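Thrombospondin related anonymous protein (Plasmodium falciparum, PDB 4F1J) is a membrane-anchored adhesion protein of the malaria parasite whose von Willebrand factor A domain, the part in this chain, binds magnesium and probably takes part in recognising host ligands. Local coordinates at residues 55-60 and 91-96; 13-18 and 121-126; 99-104 and 137-142; 20-25 and 86-91. All coordinates share one frame; numbering follows the deposited sequence.

Contact 1 of 4, residues 55-60 and 91-96; sequences SNNAKE and RTNLSD. With MG (magnesium ion), chain H; EDO (1,2-ethanediol), chain K.
Ser55 and Thr92 bring the two backbones within 4.5 Å, CA to CA, where the loop 55-57 runs beside the turn leading into helix 94-106. Ser55 O accepts from Asn93 N at 2.7 Å, in the carbonyl plane. One residue on, Asn93 ND2 donates almost straight (171°) to Asn56 O, which sits in the plane of the Asn93 amide. Asn56 replies with its own side chain: its OD1 accepts from Arg91 N, and Asn56 O lies over one face of the Arg91 guanidinium, whose NH1 is salt-bridged to Asp127. With CG of Asp96 trans to its backbone N (chi1 -167°), its OD2 is carried to Ala58 N at 2.8 Å and accepts the N-H on its anti lone pair, while water 1 joins the same oxygen to Ala58 O. Asn93 OD1 accepts from Asp96 N, so a single amide caps the helix with its oxygen and grips the neighbouring loop with its nitrogen. Ser95 OG, in the first turn, binds a magnesium ion at 2.1 Å together with Asp131 and four waters. This is an asparagine N-cap clamped to an edge-strand loop in a von Willebrand factor A domain.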
# COMPACT_ATOMS: atom_id res chain seq x y z
N SER A 55 -9.17 7.74 -3.42
CA SER A 55 -10.56 7.38 -3.60
C SER A 55 -10.96 7.98 -4.95
O SER A 55 -10.81 7.31 -5.97
CB SER A 55 -11.42 7.80 -2.39
OG SER A 55 -11.43 9.19 -2.18
N ASN A 56 -11.42 9.23 -4.98
CA ASN A 56 -11.72 9.89 -6.25
C ASN A 56 -10.45 10.09 -7.07
O ASN A 56 -10.44 9.97 -8.28
CB ASN A 56 -12.43 11.24 -6.01
CG ASN A 56 -13.85 11.08 -5.45
OD1 ASN A 56 -14.43 9.99 -5.50
ND2 ASN A 56 -14.41 12.18 -4.93
N ASN A 57 -9.38 10.44 -6.35
CA ASN A 57 -8.04 10.69 -6.89
C ASN A 57 -7.03 10.27 -5.83
O ASN A 57 -7.40 10.00 -4.69
CB ASN A 57 -7.87 12.18 -7.20
CG ASN A 57 -8.88 12.67 -8.22
OD1 ASN A 57 -8.77 12.36 -9.40
ND2 ASN A 57 -9.88 13.42 -7.76
N ALA A 58 -5.75 10.21 -6.22
CA ALA A 58 -4.66 10.02 -5.25
C ALA A 58 -4.18 11.36 -4.66
O ALA A 58 -4.10 12.36 -5.37
CB ALA A 58 -3.50 9.30 -5.92
N LYS A 59 -3.88 11.36 -3.37
CA LYS A 59 -3.33 12.53 -2.70
C LYS A 59 -2.15 12.08 -1.86
O LYS A 59 -2.30 11.23 -0.98
CB LYS A 59 -4.38 13.19 -1.81
CG LYS A 59 -3.85 14.37 -1.03
CD LYS A 59 -4.91 15.08 -0.24
CE LYS A 59 -4.26 16.16 0.63
NZ LYS A 59 -5.29 16.92 1.39
N GLU A 60 -0.97 12.62 -2.15
CA GLU A 60 0.24 12.31 -1.39
C GLU A 60 0.10 12.81 0.04
O GLU A 60 -0.33 13.97 0.27
CB GLU A 60 1.45 12.96 -2.04
CG GLU A 60 2.78 12.64 -1.34
CD GLU A 60 3.95 13.37 -1.98
OE1 GLU A 60 4.32 13.01 -3.11
OE2 GLU A 60 4.45 14.33 -1.36
N ARG A 91 -14.79 7.20 -4.54
CA ARG A 91 -14.72 5.94 -5.29
C ARG A 91 -13.36 5.27 -5.13
O ARG A 91 -12.78 5.40 -4.07
CB ARG A 91 -15.15 6.17 -6.76
CG ARG A 91 -14.40 7.21 -7.53
CD ARG A 91 -15.01 7.40 -8.93
NE ARG A 91 -14.19 8.26 -9.78
CZ ARG A 91 -13.08 7.87 -10.43
NH1 ARG A 91 -12.60 6.63 -10.34
NH2 ARG A 91 -12.44 8.73 -11.20
N THR A 92 -12.90 4.51 -6.12
CA THR A 92 -11.68 3.68 -5.95
C THR A 92 -10.76 3.83 -7.16
O THR A 92 -10.63 2.90 -7.98
CB THR A 92 -12.06 2.20 -5.72
OG1 THR A 92 -13.10 2.12 -4.72
CG2 THR A 92 -10.85 1.36 -5.31
N ASN A 93 -10.10 4.98 -7.23
CA ASN A 93 -9.24 5.31 -8.36
C ASN A 93 -7.83 4.78 -8.09
O ASN A 93 -6.88 5.55 -7.91
CB ASN A 93 -9.23 6.81 -8.58
CG ASN A 93 -8.67 7.23 -9.93
OD1 ASN A 93 -8.04 6.47 -10.65
ND2 ASN A 93 -8.87 8.49 -10.25
N LEU A 94 -7.71 3.45 -8.08
CA LEU A 94 -6.41 2.80 -7.89
C LEU A 94 -5.45 3.17 -9.00
O LEU A 94 -4.25 3.34 -8.76
CB LEU A 94 -6.55 1.27 -7.86
CG LEU A 94 -5.24 0.49 -7.69
CD1 LEU A 94 -4.55 0.89 -6.41
CD2 LEU A 94 -5.48 -1.02 -7.75
N SER A 95 -5.94 3.30 -10.23
CA SER A 95 -5.05 3.58 -11.35
C SER A 95 -4.33 4.93 -11.18
O SER A 95 -3.15 5.03 -11.49
CB SER A 95 -5.78 3.44 -12.69
OG SER A 95 -6.81 4.42 -12.82
N ASP A 96 -5.01 5.94 -10.63
CA ASP A 96 -4.37 7.22 -10.33
C ASP A 96 -3.29 7.10 -9.23
O ASP A 96 -2.23 7.73 -9.32
CB ASP A 96 -5.39 8.29 -9.92
CG ASP A 96 -4.80 9.68 -9.90
OD1 ASP A 96 -4.13 10.05 -10.89
OD2 ASP A 96 -4.96 10.41 -8.90
MG MG H . -6.85 5.65 -14.58
C1 EDO K . -9.84 11.80 -2.27
O1 EDO K . -9.92 11.77 -3.68
C2 EDO K . -8.52 11.25 -1.84
O2 EDO K . -7.56 12.15 -2.37
O HOH W 1 -3.97 12.76 -8.30
O HOH W 2 -7.90 6.93 -13.20
O HOH W 3 -5.08 6.47 -14.13
O HOH W 4 -6.97 7.06 -16.12
O HOH W 5 -8.66 4.82 -14.90

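Contact 2 of 4, residues 13-18 and 121-126; sequences LMDCSG and LTDGIP. With MG (magnesium ion), chain C; EDO (1,2-ethanediol), chain J.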
# COMPACT_ATOMS: atom_id res chain seq x y z
N LEU A 13 -0.23 2.73 -0.66
CA LEU A 13 -1.37 3.33 -1.33
C LEU A 13 -2.60 2.90 -0.55
O LEU A 13 -2.96 1.72 -0.53
CB LEU A 13 -1.50 2.86 -2.80
CG LEU A 13 -0.25 2.82 -3.67
CD1 LEU A 13 -0.59 2.61 -5.14
CD2 LEU A 13 0.67 4.01 -3.52
N MET A 14 -3.22 3.87 0.12
CA MET A 14 -4.27 3.57 1.10
C MET A 14 -5.64 4.03 0.57
O MET A 14 -5.89 5.21 0.45
CB MET A 14 -3.93 4.25 2.42
CG MET A 14 -4.92 3.99 3.51
SD MET A 14 -4.36 4.77 5.03
CE MET A 14 -5.53 4.09 6.23
N ASP A 15 -6.47 3.06 0.22
CA ASP A 15 -7.84 3.27 -0.23
C ASP A 15 -8.59 4.03 0.87
O ASP A 15 -8.55 3.62 2.03
CB ASP A 15 -8.42 1.88 -0.48
CG ASP A 15 -9.89 1.86 -0.89
OD1 ASP A 15 -10.69 2.74 -0.52
OD2 ASP A 15 -10.22 0.83 -1.53
N CYS A 16 -9.23 5.14 0.51
CA CYS A 16 -10.02 5.94 1.49
C CYS A 16 -11.47 6.13 1.01
O CYS A 16 -12.15 7.09 1.39
CB CYS A 16 -9.34 7.28 1.78
SG CYS A 16 -9.16 8.38 0.37
N SER A 17 -11.94 5.15 0.25
CA SER A 17 -13.26 5.17 -0.39
C SER A 17 -14.40 5.19 0.64
O SER A 17 -14.25 4.71 1.77
CB SER A 17 -13.45 3.96 -1.31
OG SER A 17 -13.33 2.72 -0.64
N GLY A 18 -15.54 5.74 0.21
CA GLY A 18 -16.70 5.88 1.12
C GLY A 18 -17.24 4.58 1.69
O GLY A 18 -17.76 4.55 2.82
N LEU A 121 -3.56 -1.06 0.46
CA LEU A 121 -4.60 -1.42 1.41
C LEU A 121 -5.95 -1.05 0.77
O LEU A 121 -6.16 0.10 0.42
CB LEU A 121 -4.42 -0.69 2.74
CG LEU A 121 -3.05 -0.74 3.43
CD1 LEU A 121 -3.13 0.02 4.77
CD2 LEU A 121 -2.56 -2.16 3.57
N THR A 122 -6.82 -2.03 0.53
CA THR A 122 -8.07 -1.71 -0.20
C THR A 122 -9.24 -2.51 0.31
O THR A 122 -9.09 -3.63 0.75
CB THR A 122 -7.88 -1.92 -1.72
OG1 THR A 122 -9.00 -1.35 -2.46
CG2 THR A 122 -7.68 -3.40 -2.07
N ASP A 123 -10.44 -1.93 0.21
CA ASP A 123 -11.68 -2.64 0.56
C ASP A 123 -12.60 -2.83 -0.64
O ASP A 123 -13.79 -3.12 -0.47
CB ASP A 123 -12.41 -1.90 1.67
CG ASP A 123 -13.33 -0.80 1.16
OD1 ASP A 123 -13.02 -0.15 0.12
OD2 ASP A 123 -14.32 -0.55 1.87
N GLY A 124 -12.07 -2.64 -1.84
CA GLY A 124 -12.89 -2.69 -3.05
C GLY A 124 -12.14 -3.11 -4.29
O GLY A 124 -10.99 -3.55 -4.24
N ILE A 125 -12.85 -2.99 -5.41
CA ILE A 125 -12.34 -3.26 -6.73
C ILE A 125 -12.06 -1.91 -7.42
O ILE A 125 -12.86 -0.96 -7.29
CB ILE A 125 -13.38 -4.07 -7.53
CG1 ILE A 125 -13.63 -5.43 -6.85
CG2 ILE A 125 -12.89 -4.31 -8.94
CD1 ILE A 125 -15.00 -5.99 -7.14
N PRO A 126 -10.96 -1.81 -8.18
CA PRO A 126 -10.70 -0.55 -8.86
C PRO A 126 -11.83 -0.16 -9.82
O PRO A 126 -12.46 -1.02 -10.43
CB PRO A 126 -9.43 -0.83 -9.66
CG PRO A 126 -8.85 -2.02 -9.05
CD PRO A 126 -9.93 -2.82 -8.47
MG MG C . -14.25 0.82 -1.22
C1 EDO J . -8.98 -0.12 3.02
O1 EDO J . -9.77 0.63 2.10
C2 EDO J . -8.43 0.80 4.11
O2 EDO J . -7.54 1.78 3.59
O HOH W 6 -12.61 0.60 -2.57
O HOH W 7 -15.28 -0.90 -1.61
O HOH W 8 -15.48 1.63 -2.55
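Asp15 and Thr122 lie level at the ends of two parallel strands, and the Asp15 side chain ties together the loops that follow. Behind it the ladder is regular: Leu121 N donates to Leu13 O, and Asp15 N to Leu121 O, both at 3.0 Å. From the backbone, CB of Asp15 rests 3.0 Å from Leu121 O. The next torsion sets CG trans to the backbone N (chi1 177°), which sends the carboxylate forward between the two loops. CG itself meets O1 of an ethanediol, probably from the crystallisation liquor. The two oxygens then divide the work. OD1 turns to its own loop, accepting Ser17 N at 2.8 Å in an Asx turn and Ser17 OG on its syn lone pair. OD2 serves the neighbouring strand end and the loop after it: Thr122 OG1 donates to its anti lone pair at 2.7 Å, and Asp123 N comes from above the carboxylate plane at 3.3 Å. Water 6, a ligand of the magnesium ion, also donates to OD2.

Asp15 therefore stands in the second shell, holding Ser17 OG and, through the water, the metal sphere. Ser17 OG binds magnesium at 2.2 Å and Asp123 OD1 at 2.1 Å, with Ser19 and three waters completing the site. The Asp15 and Asp123 carboxylates stand almost perpendicular, 89° apart. This is the metal-ion-dependent adhesion site (MIDAS) of the A domain, at the C-terminal ends of strands 8-15 and 115-122; Met14 and Leu121 pack on helix 22-38, whereas Leu13 leans on helix 94-106.

Contact 3 of 4, residues 99-104 and 137-142; sequences LQVRKH and RKLNDR. With SO4 (sulfate ion), chain F.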
# COMPACT_ATOMS: atom_id res chain seq x y z
N LEU A 99 -0.40 5.43 -10.88
CA LEU A 99 0.20 6.46 -11.73
C LEU A 99 1.18 7.37 -10.96
O LEU A 99 2.24 7.73 -11.46
CB LEU A 99 -0.88 7.29 -12.41
CG LEU A 99 -0.41 8.50 -13.25
CD1 LEU A 99 0.55 8.07 -14.34
CD2 LEU A 99 -1.64 9.17 -13.82
N GLN A 100 0.84 7.73 -9.73
CA GLN A 100 1.73 8.61 -8.95
C GLN A 100 3.04 7.91 -8.66
O GLN A 100 4.11 8.55 -8.67
CB GLN A 100 1.07 9.06 -7.65
CG GLN A 100 -0.25 9.82 -7.85
CD GLN A 100 -0.21 10.83 -8.98
OE1 GLN A 100 0.63 11.74 -8.99
NE2 GLN A 100 -1.08 10.65 -9.96
N VAL A 101 2.97 6.60 -8.40
CA VAL A 101 4.20 5.82 -8.22
C VAL A 101 5.04 5.83 -9.50
O VAL A 101 6.25 6.07 -9.46
CB VAL A 101 3.91 4.40 -7.80
CG1 VAL A 101 5.20 3.58 -7.76
CG2 VAL A 101 3.21 4.40 -6.41
N ARG A 102 4.40 5.58 -10.64
CA ARG A 102 5.13 5.58 -11.90
C ARG A 102 5.72 6.94 -12.19
O ARG A 102 6.76 7.01 -12.82
CB ARG A 102 4.21 5.10 -13.03
CG ARG A 102 4.91 4.85 -14.39
CD ARG A 102 3.99 4.06 -15.32
NE ARG A 102 2.78 4.79 -15.66
CZ ARG A 102 2.62 5.55 -16.73
NH1 ARG A 102 3.62 5.73 -17.58
NH2 ARG A 102 1.46 6.17 -16.94
N LYS A 103 5.10 8.04 -11.72
CA LYS A 103 5.66 9.38 -11.93
C LYS A 103 6.96 9.53 -11.12
O LYS A 103 7.92 10.14 -11.62
CB LYS A 103 4.65 10.48 -11.58
CG LYS A 103 3.58 10.68 -12.61
CD LYS A 103 2.49 11.59 -12.07
N HIS A 104 7.02 8.98 -9.91
CA HIS A 104 8.28 8.97 -9.15
C HIS A 104 9.37 8.29 -9.97
O HIS A 104 10.51 8.77 -10.03
CB HIS A 104 8.15 8.24 -7.81
CG HIS A 104 7.39 9.01 -6.77
ND1 HIS A 104 6.03 9.20 -6.84
CD2 HIS A 104 7.80 9.62 -5.63
CE1 HIS A 104 5.63 9.90 -5.78
NE2 HIS A 104 6.69 10.17 -5.03
N ARG A 137 1.36 -3.13 -14.98
CA ARG A 137 2.33 -3.69 -15.95
C ARG A 137 3.52 -2.77 -16.15
O ARG A 137 4.66 -3.22 -16.22
CB ARG A 137 1.66 -3.91 -17.32
CG ARG A 137 2.65 -4.23 -18.45
N LYS A 138 3.23 -1.48 -16.29
CA LYS A 138 4.25 -0.47 -16.53
C LYS A 138 5.18 -0.41 -15.32
O LYS A 138 6.38 -0.29 -15.46
CB LYS A 138 3.64 0.90 -16.80
CG LYS A 138 2.99 1.04 -18.18
CD LYS A 138 2.41 2.41 -18.41
CE LYS A 138 1.54 2.43 -19.68
NZ LYS A 138 1.12 3.81 -20.03
N LEU A 139 4.60 -0.50 -14.13
CA LEU A 139 5.40 -0.58 -12.90
C LEU A 139 6.23 -1.86 -12.86
O LEU A 139 7.41 -1.82 -12.53
CB LEU A 139 4.49 -0.48 -11.68
CG LEU A 139 3.80 0.89 -11.52
CD1 LEU A 139 2.81 0.83 -10.36
CD2 LEU A 139 4.78 2.02 -11.30
N ASN A 140 5.63 -3.00 -13.17
CA ASN A 140 6.36 -4.27 -13.19
C ASN A 140 7.57 -4.21 -14.15
O ASN A 140 8.66 -4.72 -13.84
CB ASN A 140 5.44 -5.43 -13.61
CG ASN A 140 4.41 -5.82 -12.54
OD1 ASN A 140 4.57 -5.56 -11.33
ND2 ASN A 140 3.32 -6.43 -13.00
N ASP A 141 7.38 -3.55 -15.29
CA ASP A 141 8.45 -3.43 -16.30
C ASP A 141 9.64 -2.61 -15.77
O ASP A 141 10.79 -2.76 -16.20
CB ASP A 141 7.93 -2.79 -17.58
CG ASP A 141 7.14 -3.75 -18.46
OD1 ASP A 141 7.07 -4.97 -18.19
OD2 ASP A 141 6.59 -3.22 -19.44
N ARG A 142 9.35 -1.73 -14.82
CA ARG A 142 10.36 -0.97 -14.12
C ARG A 142 10.83 -1.66 -12.83
O ARG A 142 11.48 -1.02 -12.01
CB ARG A 142 9.83 0.44 -13.84
CG ARG A 142 9.75 1.35 -15.08
CD ARG A 142 9.03 2.66 -14.72
NE ARG A 142 9.01 3.68 -15.76
CZ ARG A 142 9.88 4.69 -15.86
NH1 ARG A 142 10.92 4.80 -15.03
NH2 ARG A 142 9.73 5.57 -16.84
S SO4 F . 6.62 4.32 -18.51
O1 SO4 F . 6.50 3.20 -17.59
O2 SO4 F . 6.72 5.57 -17.77
O3 SO4 F . 7.82 4.17 -19.32
O4 SO4 F . 5.47 4.33 -19.41
O HOH W 9 3.31 5.38 -20.63
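Arg102 and Leu139 meet where helices 94-106 and 129-141 run side by side; the axes of segments 99-104 and 137-141 are 10.0 Å apart at closest approach and 29° from parallel. Arg102 has the most surface buried here. Its CB lies 3.6 Å from Leu139 CD2, a methyl that also reaches Val101 CG1 at 3.9 Å and so fills the inner side of the interface with apolar contact. Further out, the arginine chain turns at its third torsion (chi3 63°), laying CD against Lys138 CB at 3.5 Å and bringing the guanidinium beneath the lysine, whose CD sits 3.4 Å above its plane near the rim. Glu135 takes Arg102 NE in a salt bridge, which probably steadies the guanidinium. Lys138 stays extended, with NZ 3.9 Å from Arg102 NH2. A sulfate, probably from the crystallisation liquor, lies between the basic groups: Arg142 NE donates to its O1 at 3.1 Å (166°) and Arg142 NH2 to O2, Arg102 NH1 binds O2 weakly, and water 9 links Lys138 NZ to O4. An apolar seam with a polar rim thus joins the helices, and the rim's positive charges, probably balanced by Glu135 and the sulfate, make a ready seat for an anion.

Contact 4 of 4, residues 20-25 and 86-91; sequences IRRHNW and NLPYGR. With SO4 (sulfate ion), chain G.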
# COMPACT_ATOMS: atom_id res chain seq x y z
N ILE A 20 -15.82 2.28 3.10
CA ILE A 20 -15.13 1.95 4.36
C ILE A 20 -15.99 2.17 5.60
O ILE A 20 -15.96 1.36 6.52
CB ILE A 20 -13.82 2.74 4.48
CG1 ILE A 20 -12.81 2.22 3.44
CG2 ILE A 20 -13.24 2.64 5.93
CD1 ILE A 20 -11.48 3.00 3.38
N ARG A 21 -16.73 3.27 5.58
CA ARG A 21 -17.48 3.80 6.72
C ARG A 21 -16.53 4.43 7.73
O ARG A 21 -15.46 3.89 8.06
CB ARG A 21 -18.37 2.76 7.39
CG ARG A 21 -19.31 2.01 6.45
CD ARG A 21 -20.32 2.92 5.83
NE ARG A 21 -21.20 2.27 4.87
CZ ARG A 21 -22.27 1.51 5.18
NH1 ARG A 21 -22.61 1.27 6.45
NH2 ARG A 21 -23.00 0.99 4.20
N ARG A 22 -16.93 5.60 8.22
CA ARG A 22 -16.13 6.36 9.17
C ARG A 22 -15.68 5.53 10.38
O ARG A 22 -14.52 5.63 10.79
CB ARG A 22 -16.89 7.61 9.62
CG ARG A 22 -16.22 8.43 10.64
CD ARG A 22 -14.97 9.11 10.15
NE ARG A 22 -14.37 9.93 11.20
CZ ARG A 22 -13.26 10.64 11.08
NH1 ARG A 22 -12.58 10.66 9.94
NH2 ARG A 22 -12.81 11.33 12.11
N HIS A 23 -16.56 4.70 10.95
CA HIS A 23 -16.15 4.00 12.19
C HIS A 23 -15.01 3.01 11.91
O HIS A 23 -14.11 2.86 12.71
CB HIS A 23 -17.34 3.32 12.88
CG HIS A 23 -17.98 2.24 12.08
ND1 HIS A 23 -17.55 0.94 12.14
CD2 HIS A 23 -19.05 2.26 11.24
CE1 HIS A 23 -18.30 0.20 11.34
NE2 HIS A 23 -19.23 0.96 10.80
N ASN A 24 -15.03 2.38 10.74
CA ASN A 24 -13.96 1.49 10.31
C ASN A 24 -12.69 2.25 9.97
O ASN A 24 -11.59 1.77 10.29
CB ASN A 24 -14.36 0.65 9.11
CG ASN A 24 -15.26 -0.49 9.47
OD1 ASN A 24 -15.15 -1.08 10.55
ND2 ASN A 24 -16.12 -0.87 8.54
N TRP A 25 -12.83 3.42 9.37
CA TRP A 25 -11.66 4.27 9.09
C TRP A 25 -10.92 4.61 10.38
O TRP A 25 -9.69 4.51 10.48
CB TRP A 25 -12.10 5.56 8.41
CG TRP A 25 -10.99 6.46 8.07
CD1 TRP A 25 -10.66 7.62 8.67
CD2 TRP A 25 -10.07 6.31 6.97
NE1 TRP A 25 -9.59 8.20 8.05
CE2 TRP A 25 -9.20 7.41 7.01
CE3 TRP A 25 -9.88 5.33 5.98
CZ2 TRP A 25 -8.16 7.58 6.09
CZ3 TRP A 25 -8.86 5.50 5.07
CH2 TRP A 25 -8.02 6.62 5.13
N ASN A 86 -12.11 14.81 6.53
CA ASN A 86 -13.41 14.42 5.99
C ASN A 86 -13.41 13.01 5.42
O ASN A 86 -14.33 12.63 4.71
CB ASN A 86 -13.87 15.41 4.92
CG ASN A 86 -12.98 15.44 3.68
OD1 ASN A 86 -11.87 14.88 3.68
ND2 ASN A 86 -13.47 16.09 2.61
N LEU A 87 -12.39 12.22 5.75
CA LEU A 87 -12.29 10.87 5.21
C LEU A 87 -13.07 9.90 6.07
O LEU A 87 -13.25 10.14 7.26
CB LEU A 87 -10.83 10.43 5.20
CG LEU A 87 -9.92 11.25 4.29
CD1 LEU A 87 -8.45 10.77 4.51
CD2 LEU A 87 -10.36 11.18 2.83
N PRO A 88 -13.54 8.80 5.49
CA PRO A 88 -13.43 8.37 4.10
C PRO A 88 -14.56 8.88 3.22
O PRO A 88 -15.62 9.25 3.73
CB PRO A 88 -13.53 6.86 4.23
CG PRO A 88 -14.48 6.67 5.40
CD PRO A 88 -14.21 7.79 6.33
N TYR A 89 -14.34 8.87 1.92
CA TYR A 89 -15.36 9.23 0.95
C TYR A 89 -14.87 8.92 -0.46
O TYR A 89 -13.66 8.85 -0.72
CB TYR A 89 -15.72 10.72 1.06
CG TYR A 89 -14.70 11.68 0.49
CD1 TYR A 89 -14.67 11.95 -0.87
CD2 TYR A 89 -13.79 12.34 1.31
CE1 TYR A 89 -13.73 12.84 -1.41
CE2 TYR A 89 -12.85 13.21 0.79
CZ TYR A 89 -12.84 13.46 -0.59
OH TYR A 89 -11.92 14.35 -1.11
N GLY A 90 -15.82 8.75 -1.38
CA GLY A 90 -15.51 8.68 -2.79
C GLY A 90 -15.28 7.28 -3.31
O GLY A 90 -15.52 6.30 -2.61
N ARG A 91 -14.79 7.20 -4.54
CA ARG A 91 -14.72 5.94 -5.29
C ARG A 91 -13.36 5.27 -5.13
O ARG A 91 -12.78 5.40 -4.07
CB ARG A 91 -15.15 6.17 -6.76
CG ARG A 91 -14.40 7.21 -7.53
CD ARG A 91 -15.01 7.40 -8.93
NE ARG A 91 -14.19 8.26 -9.78
CZ ARG A 91 -13.08 7.87 -10.43
NH1 ARG A 91 -12.60 6.63 -10.34
NH2 ARG A 91 -12.44 8.73 -11.20
S SO4 G . -15.10 9.93 15.02
O1 SO4 G . -14.86 8.67 15.71
O2 SO4 G . -16.00 10.79 15.78
O3 SO4 G . -13.80 10.60 14.89
O4 SO4 G . -15.73 9.68 13.74
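Trp25 and Pro88 form the tight half of this contact. The loop 86-91 comes up to the first turn of helix 22-38; the peptide before Pro88 is cis, and the proline ring points in toward the helix. Its CD settles 3.7 Å from Trp25 CB and equally close to Arg22 CA, while CG lies over the backbone at Arg21 and 4.1 Å from Ile20 CB. The indole carries the rest. Leu87 CB sits 3.6 Å above one face of the ring, offset toward its rim, and Leu87 CD1 touches CZ2 at 3.6 Å; Pro88 CB lies over the same ring. Trp25 NE1 is taken up by Leu82 O.

The solvent side is held by polar bonds instead of close packing. The chain of Arg22 bends at its second torsion (chi2 68°), bringing the edge of the guanidinium to the loop, and NH1 donates to Leu87 O at 2.8 Å, bent to 146°. Another edge faces a sulfate, probably from the crystallisation liquor: NE meets sulfate O4 at 2.9 Å and NH2 meets O3, while Leu83 O is a further partner of NH2.

Set in the fold, this loop follows helix 72-80 and leads to helix 94-106, and it is pinned to helix 22-38 near the MIDAS metal: Trp25 also touches Met14 of strand 8-15, and Ile20 leans on Asp15 and Asp123.

How the contacts relate
From the N terminus, strand 8-15 opens the widest loop, which contact 2 closes about a hundred residues later at strand 115-122. Contacts 1 and 4 are both nested inside it. They cross each other, because 20-25, 55-60, 86-91 and 91-96 alternate along the chain, and they share Arg91. Contact 3 starts inside the same loop, at helix 94-106, but ends beyond it at 137-142, so it crosses contact 2 and follows contacts 1 and 4 in series. Contacts 1, 2 and 4 gather around the metal sites, with backbone hydrogen bonds joining Cys16 to Tyr89 and Gly18 to Gly90; contact 3 packs two helices farther off, joined to contact 1 through helix 94-106.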